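Local structure of probable branched-chain amino acid ABC transporter, amino acid binding protein (Thermus thermophilus, 3LKB) at residues Asn60-Thr63 with Gln64-Phe67; Ala86-Gln89 with Leu90-Leu93; Thr188-Leu191 with Lys192-Gln196. The protein probably serves as the substrate-binding component of a branched-chain amino acid ABC transporter, and binds valine. The protein carries 2 engineered substitutions. All coordinates share one frame; numbering follows the deposited sequence.

Interaction 1: residues Asn60-Thr63 with Gln64-Phe67; sequences NANT and QRFF
The amide N of F66 bonds N62 O at 2.9 Å, nearly straight (N-H...O 165°), and the face of the same residue's ring lies against that oxygen. This is the first part of helix 60-72 in a periplasmic binding protein fold, and i to i+4 bonds of the same kind run from Q64 N to N60 O, R65 N to A61 O and F67 N to T63 O. The F66 ring is brought back over the preceding turn because its CG stands beside the backbone N (chi1 -67°); CG and CD2 both come to 3.4 Å from N62 O, and CE2 lies 4.1 Å from N62 CB. The ring packs on F11 and S13 of strand 6-14, so an alanine here would probably open a gap against that strand and leave N62 O without its aromatic cover. T63 OG1 is turned elsewhere, bonded to D56 OD2 and N59 O. N62 and R65 run side by side, their amide and guanidinium planes 30° apart. N62 ND2 bonds G276 O of the second subunit, while N62 OD1 stays 4.0 Å from R65 NH2, at the edge of the guanidinium.

Interaction 2: residues Ala86-Gln89 with Leu90-Leu93; sequences ANLQ and LKPL
K91 and N87 meet one turn apart on helix 84-97, the lysine chain starting against backbone oxygens and finishing well beyond them. K91 CB lies 3.7 Å from L88 O, and CG comes closer to the turn before, 3.4 Å from N87 O. CG stands beside the backbone N (chi1 -81°), which brings it back over that oxygen. CD then passes 4.3 Å from L88 CD2, a loose apolar touch, and a bend at chi3 (89°) carries CE and NZ away from the turn. There NZ is gripped by three backbone oxygens, those of D112, E109 and P114, which hold the tip of this buried lysine in place. The helix is less regular at this point: K91 N makes weak bonds to both N87 O and L88 O, and P92, which has no N-H to give, sets its CD 3.5 Å from Q89 O. By contrast L90 N bonds A86 O firmly at 2.9 Å, and L90 CG leans on that same oxygen. A proline-kinked helix results, its lysine tied to the loop after strand 101-103, within the beta-alpha-beta unit of strand 79-81, helix 84-97 and strand 101-103 of the periplasmic binding protein fold.

Interaction 3: residues Thr188-Leu191 with Lys192-Gln196; sequences TALL and KRFEQ
L190 and F194, one turn apart, are set at a slant to each other on helix 188-196, which packs its inner side on the seven-stranded sheet of this periplasmic binding protein fold. The leucine comes over one face of the ring, with CG 4.1 Å above its plane and displaced toward the rim, and its CD1 branch makes the closest approach, 3.6 Å to F194 CZ. The two torsions bring them together: L190 CG lies opposite its own backbone N (chi1 161°), while F194 CG stands beside its backbone N (chi1 -73°), which swings the ring back over the previous turn. The backbone O of L190 lies over a face of that ring as well, and it accepts the amide N of F194 at 3.1 Å. The buried ring reaches strands 145-150 and 173-179, touching A147, V149, D176 and Q178, whereas the L191 side chain touches I214 and D217 of helix 208-220.

On another side of the helix T188 and K192 run alongside, pointing the same way. T188 CG2 meets K192 CE at 3.7 Å, a methyl against the aliphatic part of the lysine, while T188 OG1 is turned to D186 OD1. Beneath them K192 N bonds T188 O at 2.8 Å and nearly straight (N-H...O 168°). Farther along, R193 folds its bent chain toward the helix end and offers two N-H groups to one oxygen: NE gives a weak bond, and R193 NH2 reaches Q196 OE1 at 3.0 Å, close to the guanidinium plane but well above the plane of the glutamine amide.

In the fold
From the N terminus, strands 6-14 and 47-55 come first, and helix 60-72 follows with interaction 1. Strand 79-81 then leads to helix 84-97 and interaction 2. Interaction 3 comes much later, on helix 188-196 beside the seven-stranded sheet. Each contact joins consecutive turns of one helix and closes no loop; the three lie in series, neither nested nor crossed. Interactions 1 and 2 touch, with T63 CG2 3.9 Å from A86 CB, which packs their two helices together near the bound valine. Interaction 3 stands apart, its centre about 39 Å from that of interaction 1 and 37 Å from that of interaction 2.

Interaction 1: residues Asn60-Thr63 with Gln64-Phe67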
ATOM      1  N   ASN A  60      11.393  -9.704  -7.658  1.00  8.65           N
ATOM      2  CA  ASN A  60      11.860  -9.886  -9.031  1.00 10.13           C
ATOM      3  C   ASN A  60      11.294 -11.116  -9.750  1.00 11.50           C
ATOM      4  O   ASN A  60      11.044 -11.022 -10.956  1.00 12.84           O
ATOM      5  CB  ASN A  60      13.389  -9.904  -9.086  1.00  8.94           C
ATOM      6  CG  ASN A  60      14.012  -8.623  -8.566  1.00 10.19           C
ATOM      7  OD1 ASN A  60      13.375  -7.573  -8.459  1.00 12.08           O
ATOM      8  ND2 ASN A  60      15.266  -8.709  -8.229  1.00  9.99           N
ATOM      9  N   ALA A  61      11.062 -12.230  -9.022  1.00 11.53           N
ATOM     10  CA  ALA A  61      10.395 -13.429  -9.563  1.00 11.72           C
ATOM     11  C   ALA A  61       8.932 -13.215  -9.936  1.00 12.96           C
ATOM     12  O   ALA A  61       8.451 -13.731 -10.980  1.00 13.48           O
ATOM     13  CB  ALA A  61      10.534 -14.626  -8.604  1.00 11.20           C
ATOM     14  N   ASN A  62       8.203 -12.476  -9.103  1.00 12.75           N
ATOM     15  CA  ASN A  62       6.885 -12.044  -9.529  1.00 13.55           C
ATOM     16  C   ASN A  62       7.005 -11.195 -10.811  1.00 14.04           C
ATOM     17  O   ASN A  62       6.309 -11.464 -11.786  1.00 14.30           O
ATOM     18  CB  ASN A  62       6.090 -11.334  -8.405  1.00 13.05           C
ATOM     19  CG  ASN A  62       5.811 -12.263  -7.228  1.00 13.85           C
ATOM     20  OD1 ASN A  62       5.768 -13.451  -7.424  1.00 14.77           O
ATOM     21  ND2 ASN A  62       5.670 -11.726  -6.003  1.00 13.86           N
ATOM     22  N   THR A  63       7.919 -10.224 -10.847  1.00 14.38           N
ATOM     23  CA  THR A  63       8.029  -9.346 -12.023  1.00 14.63           C
ATOM     24  C   THR A  63       8.322 -10.120 -13.328  1.00 16.17           C
ATOM     25  O   THR A  63       7.769  -9.810 -14.381  1.00 15.90           O
ATOM     26  CB  THR A  63       9.123  -8.296 -11.829  1.00 14.90           C
ATOM     27  OG1 THR A  63       8.932  -7.624 -10.579  1.00 11.65           O
ATOM     28  CG2 THR A  63       9.163  -7.287 -13.010  1.00 13.19           C
ATOM     29  N   GLN A  64       9.188 -11.128 -13.244  1.00 17.47           N
ATOM     30  CA  GLN A  64       9.552 -11.912 -14.408  1.00 19.06           C
ATOM     31  C   GLN A  64       8.340 -12.697 -14.894  1.00 18.35           C
ATOM     32  O   GLN A  64       8.072 -12.770 -16.115  1.00 17.74           O
ATOM     33  CB  GLN A  64      10.734 -12.873 -14.096  1.00 20.59           C
ATOM     34  CG  GLN A  64      11.371 -13.560 -15.353  1.00 23.85           C
ATOM     35  CD  GLN A  64      12.534 -14.485 -15.011  1.00 30.71           C
ATOM     36  OE1 GLN A  64      13.429 -14.098 -14.254  1.00 36.03           O
ATOM     37  NE2 GLN A  64      12.533 -15.711 -15.573  1.00 31.63           N
ATOM     38  N   ARG A  65       7.605 -13.273 -13.944  1.00 18.04           N
ATOM     39  CA  ARG A  65       6.468 -14.102 -14.302  1.00 18.02           C
ATOM     40  C   ARG A  65       5.455 -13.191 -14.952  1.00 16.51           C
ATOM     41  O   ARG A  65       4.924 -13.522 -15.989  1.00 15.88           O
ATOM     42  CB  ARG A  65       5.912 -14.850 -13.099  1.00 18.83           C
ATOM     43  CG  ARG A  65       4.688 -15.788 -13.392  1.00 26.96           C
ATOM     44  CD  ARG A  65       3.328 -15.266 -12.796  1.00 38.20           C
ATOM     45  NE  ARG A  65       3.406 -15.112 -11.331  1.00 46.40           N
ATOM     46  CZ  ARG A  65       2.870 -15.952 -10.444  1.00 50.26           C
ATOM     47  NH1 ARG A  65       2.187 -17.010 -10.868  1.00 51.39           N
ATOM     48  NH2 ARG A  65       3.019 -15.738  -9.128  1.00 53.07           N
ATOM     49  N   PHE A  66       5.224 -12.018 -14.382  1.00 15.53           N
ATOM     50  CA  PHE A  66       4.217 -11.113 -14.954  1.00 15.31           C
ATOM     51  C   PHE A  66       4.602 -10.588 -16.342  1.00 14.85           C
ATOM     52  O   PHE A  66       3.754 -10.409 -17.202  1.00 14.87           O
ATOM     53  CB  PHE A  66       3.952  -9.945 -14.041  1.00 14.55           C
ATOM     54  CG  PHE A  66       3.290 -10.323 -12.754  1.00 17.33           C
ATOM     55  CD1 PHE A  66       2.452 -11.442 -12.683  1.00 18.91           C
ATOM     56  CD2 PHE A  66       3.482  -9.530 -11.592  1.00 16.84           C
ATOM     57  CE1 PHE A  66       1.848 -11.795 -11.476  1.00 21.35           C
ATOM     58  CE2 PHE A  66       2.872  -9.843 -10.394  1.00 16.59           C
ATOM     59  CZ  PHE A  66       2.053 -10.973 -10.311  1.00 21.39           C
ATOM     60  N   PHE A  67       5.894 -10.388 -16.556  1.00 13.98           N
ATOM     61  CA  PHE A  67       6.396  -9.949 -17.823  1.00 13.61           C
ATOM     62  C   PHE A  67       6.276 -11.023 -18.884  1.00 13.81           C
ATOM     63  O   PHE A  67       5.894 -10.727 -20.034  1.00 13.81           O
ATOM     64  CB  PHE A  67       7.856  -9.568 -17.666  1.00 14.03           C
ATOM     65  CG  PHE A  67       8.498  -9.091 -18.929  1.00 13.77           C
ATOM     66  CD1 PHE A  67       7.975  -7.997 -19.638  1.00 10.32           C
ATOM     67  CD2 PHE A  67       9.623  -9.718 -19.398  1.00 14.05           C
ATOM     68  CE1 PHE A  67       8.570  -7.549 -20.792  1.00 13.63           C
ATOM     69  CE2 PHE A  67      10.253  -9.266 -20.569  1.00 16.52           C
ATOM     70  CZ  PHE A  67       9.739  -8.185 -21.271  1.00 15.15           C
TER

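Interaction 2: residues Ala86-Gln89 with Leu90-Leu93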
ATOM      1  N   ALA A  86      14.864  -5.615 -10.705  1.00 11.74           N
ATOM      2  CA  ALA A  86      14.084  -6.342 -11.690  1.00 12.33           C
ATOM      3  C   ALA A  86      14.521  -5.986 -13.089  1.00 12.91           C
ATOM      4  O   ALA A  86      14.786  -6.893 -13.891  1.00 14.94           O
ATOM      5  CB  ALA A  86      12.571  -6.095 -11.511  1.00 11.69           C
ATOM      6  N   ASN A  87      14.621  -4.688 -13.374  1.00 12.25           N
ATOM      7  CA  ASN A  87      15.090  -4.228 -14.677  1.00 12.22           C
ATOM      8  C   ASN A  87      16.473  -4.731 -15.010  1.00 12.52           C
ATOM      9  O   ASN A  87      16.688  -5.188 -16.131  1.00 12.81           O
ATOM     10  CB  ASN A  87      15.067  -2.707 -14.775  1.00 11.96           C
ATOM     11  CG  ASN A  87      13.680  -2.164 -15.038  1.00 13.98           C
ATOM     12  OD1 ASN A  87      12.904  -1.886 -14.114  1.00 18.75           O
ATOM     13  ND2 ASN A  87      13.371  -1.970 -16.292  1.00 12.85           N
ATOM     14  N   LEU A  88      17.425  -4.648 -14.065  1.00 12.00           N
ATOM     15  CA  LEU A  88      18.762  -5.282 -14.286  1.00 11.68           C
ATOM     16  C   LEU A  88      18.676  -6.751 -14.741  1.00 11.78           C
ATOM     17  O   LEU A  88      19.294  -7.137 -15.714  1.00 13.41           O
ATOM     18  CB  LEU A  88      19.641  -5.166 -13.052  1.00 10.10           C
ATOM     19  CG  LEU A  88      20.111  -3.704 -12.904  1.00 12.16           C
ATOM     20  CD1 LEU A  88      20.713  -3.408 -11.520  1.00 11.94           C
ATOM     21  CD2 LEU A  88      21.147  -3.433 -14.003  1.00 12.97           C
ATOM     22  N   GLN A  89      17.845  -7.525 -14.071  1.00 11.16           N
ATOM     23  CA  GLN A  89      17.690  -8.935 -14.286  1.00 11.88           C
ATOM     24  C   GLN A  89      17.043  -9.224 -15.647  1.00 12.06           C
ATOM     25  O   GLN A  89      17.433 -10.142 -16.320  1.00 12.76           O
ATOM     26  CB  GLN A  89      16.771  -9.461 -13.167  1.00 11.32           C
ATOM     27  CG  GLN A  89      17.214 -10.724 -12.637  1.00 15.49           C
ATOM     28  CD  GLN A  89      16.403 -11.254 -11.453  1.00 20.64           C
ATOM     29  OE1 GLN A  89      15.251 -11.706 -11.604  1.00 18.64           O
ATOM     30  NE2 GLN A  89      17.048 -11.265 -10.273  1.00 20.79           N
ATOM     31  N   LEU A  90      16.019  -8.460 -16.021  1.00 11.85           N
ATOM     32  CA  LEU A  90      15.356  -8.597 -17.331  1.00 12.10           C
ATOM     33  C   LEU A  90      16.048  -7.988 -18.547  1.00 12.16           C
ATOM     34  O   LEU A  90      15.564  -8.212 -19.665  1.00 12.43           O
ATOM     35  CB  LEU A  90      13.965  -7.957 -17.264  1.00 12.18           C
ATOM     36  CG  LEU A  90      13.223  -8.450 -16.036  1.00 11.47           C
ATOM     37  CD1 LEU A  90      11.939  -7.749 -16.013  1.00 11.94           C
ATOM     38  CD2 LEU A  90      13.006  -9.921 -16.218  1.00 12.94           C
ATOM     39  N   LYS A  91      17.109  -7.189 -18.362  1.00 11.59           N
ATOM     40  CA  LYS A  91      17.793  -6.558 -19.522  1.00 12.52           C
ATOM     41  C   LYS A  91      18.101  -7.560 -20.671  1.00 13.47           C
ATOM     42  O   LYS A  91      17.710  -7.318 -21.824  1.00 15.31           O
ATOM     43  CB  LYS A  91      19.072  -5.794 -19.120  1.00 11.70           C
ATOM     44  CG  LYS A  91      18.879  -4.382 -18.541  1.00 12.38           C
ATOM     45  CD  LYS A  91      20.237  -3.747 -18.152  1.00 10.48           C
ATOM     46  CE  LYS A  91      20.867  -2.971 -19.358  1.00  9.53           C
ATOM     47  NZ  LYS A  91      22.218  -2.383 -19.050  1.00  5.73           N
ATOM     48  N   PRO A  92      18.759  -8.705 -20.374  1.00 13.40           N
ATOM     49  CA  PRO A  92      19.033  -9.659 -21.498  1.00 13.55           C
ATOM     50  C   PRO A  92      17.773 -10.064 -22.283  1.00 13.67           C
ATOM     51  O   PRO A  92      17.807 -10.164 -23.511  1.00 13.62           O
ATOM     52  CB  PRO A  92      19.623 -10.899 -20.774  1.00 13.09           C
ATOM     53  CG  PRO A  92      20.296 -10.305 -19.559  1.00 12.26           C
ATOM     54  CD  PRO A  92      19.357  -9.170 -19.103  1.00 12.36           C
ATOM     55  N   LEU A  93      16.679 -10.306 -21.567  1.00 14.10           N
ATOM     56  CA  LEU A  93      15.441 -10.731 -22.186  1.00 14.88           C
ATOM     57  C   LEU A  93      14.757  -9.559 -22.924  1.00 14.96           C
ATOM     58  O   LEU A  93      14.208  -9.739 -24.025  1.00 15.21           O
ATOM     59  CB  LEU A  93      14.545 -11.321 -21.117  1.00 15.38           C
ATOM     60  CG  LEU A  93      13.227 -11.967 -21.511  1.00 18.40           C
ATOM     61  CD1 LEU A  93      13.470 -13.089 -22.535  1.00 18.85           C
ATOM     62  CD2 LEU A  93      12.629 -12.518 -20.199  1.00 18.62           C
TER

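Interaction 3: residues Thr188-Leu191 with Lys192-Gln196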
ATOM      1  N   THR A 188      18.789   6.631  16.119  1.00 18.47           N
ATOM      2  CA  THR A 188      19.720   7.215  17.128  1.00 18.28           C
ATOM      3  C   THR A 188      21.169   6.783  16.957  1.00 17.29           C
ATOM      4  O   THR A 188      22.034   7.631  16.763  1.00 16.69           O
ATOM      5  CB  THR A 188      19.261   6.957  18.583  1.00 18.66           C
ATOM      6  OG1 THR A 188      17.999   7.590  18.788  1.00 19.34           O
ATOM      7  CG2 THR A 188      20.220   7.602  19.570  1.00 19.94           C
ATOM      8  N   ALA A 189      21.433   5.481  17.018  1.00 16.52           N
ATOM      9  CA  ALA A 189      22.793   5.006  16.870  1.00 17.25           C
ATOM     10  C   ALA A 189      23.464   5.500  15.568  1.00 18.02           C
ATOM     11  O   ALA A 189      24.637   5.881  15.544  1.00 18.06           O
ATOM     12  CB  ALA A 189      22.851   3.456  16.963  1.00 16.69           C
ATOM     13  N   LEU A 190      22.723   5.478  14.476  1.00 18.25           N
ATOM     14  CA  LEU A 190      23.327   5.784  13.210  1.00 18.56           C
ATOM     15  C   LEU A 190      23.634   7.264  13.189  1.00 18.03           C
ATOM     16  O   LEU A 190      24.713   7.674  12.822  1.00 17.90           O
ATOM     17  CB  LEU A 190      22.392   5.401  12.071  1.00 19.04           C
ATOM     18  CG  LEU A 190      22.668   6.049  10.737  1.00 18.79           C
ATOM     19  CD1 LEU A 190      23.859   5.328  10.141  1.00 22.36           C
ATOM     20  CD2 LEU A 190      21.460   5.870   9.889  1.00 20.78           C
ATOM     21  N   LEU A 191      22.680   8.062  13.613  1.00 18.07           N
ATOM     22  CA  LEU A 191      22.885   9.497  13.668  1.00 17.78           C
ATOM     23  C   LEU A 191      24.028   9.911  14.631  1.00 18.60           C
ATOM     24  O   LEU A 191      24.829  10.802  14.303  1.00 18.89           O
ATOM     25  CB  LEU A 191      21.559  10.213  13.968  1.00 16.95           C
ATOM     26  CG  LEU A 191      20.498  10.158  12.857  1.00 16.42           C
ATOM     27  CD1 LEU A 191      19.123  10.460  13.386  1.00 12.79           C
ATOM     28  CD2 LEU A 191      20.818  11.089  11.665  1.00 14.01           C
ATOM     29  N   LYS A 192      24.106   9.269  15.797  1.00 19.41           N
ATOM     30  CA  LYS A 192      25.218   9.495  16.767  1.00 20.98           C
ATOM     31  C   LYS A 192      26.592   9.127  16.179  1.00 20.60           C
ATOM     32  O   LYS A 192      27.546   9.825  16.400  1.00 20.94           O
ATOM     33  CB  LYS A 192      24.994   8.705  18.065  1.00 21.65           C
ATOM     34  CG  LYS A 192      24.499   9.452  19.281  1.00 23.51           C
ATOM     35  CD  LYS A 192      23.433  10.482  19.009  1.00 28.92           C
ATOM     36  CE  LYS A 192      22.418  10.524  20.193  1.00 32.45           C
ATOM     37  NZ  LYS A 192      22.719  11.382  21.407  1.00 33.57           N
ATOM     38  N   ARG A 193      26.659   8.048  15.408  1.00 20.88           N
ATOM     39  CA  ARG A 193      27.839   7.680  14.626  1.00 21.81           C
ATOM     40  C   ARG A 193      28.281   8.808  13.689  1.00 20.73           C
ATOM     41  O   ARG A 193      29.462   9.178  13.680  1.00 20.50           O
ATOM     42  CB  ARG A 193      27.565   6.409  13.804  1.00 22.79           C
ATOM     43  CG  ARG A 193      28.362   5.151  14.174  1.00 29.90           C
ATOM     44  CD  ARG A 193      29.864   5.335  13.818  1.00 40.43           C
ATOM     45  NE  ARG A 193      30.566   6.222  14.780  1.00 45.91           N
ATOM     46  CZ  ARG A 193      31.880   6.515  14.790  1.00 48.55           C
ATOM     47  NH1 ARG A 193      32.727   6.014  13.875  1.00 48.34           N
ATOM     48  NH2 ARG A 193      32.345   7.321  15.740  1.00 48.12           N
ATOM     49  N   PHE A 194      27.332   9.358  12.923  1.00 19.17           N
ATOM     50  CA  PHE A 194      27.587  10.488  11.989  1.00 18.57           C
ATOM     51  C   PHE A 194      28.067  11.738  12.705  1.00 18.30           C
ATOM     52  O   PHE A 194      29.002  12.382  12.280  1.00 17.15           O
ATOM     53  CB  PHE A 194      26.316  10.831  11.201  1.00 17.66           C
ATOM     54  CG  PHE A 194      25.961   9.820  10.137  1.00 18.02           C
ATOM     55  CD1 PHE A 194      26.718   8.645   9.967  1.00 16.50           C
ATOM     56  CD2 PHE A 194      24.842  10.016   9.341  1.00 17.85           C
ATOM     57  CE1 PHE A 194      26.408   7.712   8.987  1.00 19.90           C
ATOM     58  CE2 PHE A 194      24.492   9.092   8.339  1.00 19.87           C
ATOM     59  CZ  PHE A 194      25.270   7.933   8.153  1.00 21.07           C
ATOM     60  N   GLU A 195      27.409  12.063  13.810  1.00 19.58           N
ATOM     61  CA  GLU A 195      27.778  13.204  14.591  1.00 21.01           C
ATOM     62  C   GLU A 195      29.217  13.036  15.127  1.00 21.37           C
ATOM     63  O   GLU A 195      29.957  13.991  15.095  1.00 20.83           O
ATOM     64  CB  GLU A 195      26.776  13.433  15.722  1.00 21.67           C
ATOM     65  CG  GLU A 195      27.440  14.039  16.961  1.00 26.54           C
ATOM     66  CD  GLU A 195      26.534  14.953  17.736  1.00 34.03           C
ATOM     67  OE1 GLU A 195      25.974  14.484  18.757  1.00 37.54           O
ATOM     68  OE2 GLU A 195      26.374  16.132  17.326  1.00 36.23           O
ATOM     69  N   GLN A 196      29.619  11.834  15.576  1.00 21.75           N
ATOM     70  CA  GLN A 196      30.991  11.630  16.114  1.00 23.05           C
ATOM     71  C   GLN A 196      32.051  11.844  15.043  1.00 22.24           C
ATOM     72  O   GLN A 196      33.142  12.423  15.297  1.00 22.34           O
ATOM     73  CB  GLN A 196      31.190  10.237  16.727  1.00 22.96           C
ATOM     74  CG  GLN A 196      30.341  10.010  17.931  1.00 28.68           C
ATOM     75  CD  GLN A 196      30.529   8.615  18.523  1.00 38.09           C
ATOM     76  OE1 GLN A 196      30.202   7.595  17.885  1.00 38.91           O
ATOM     77  NE2 GLN A 196      31.055   8.560  19.768  1.00 40.23           N
TER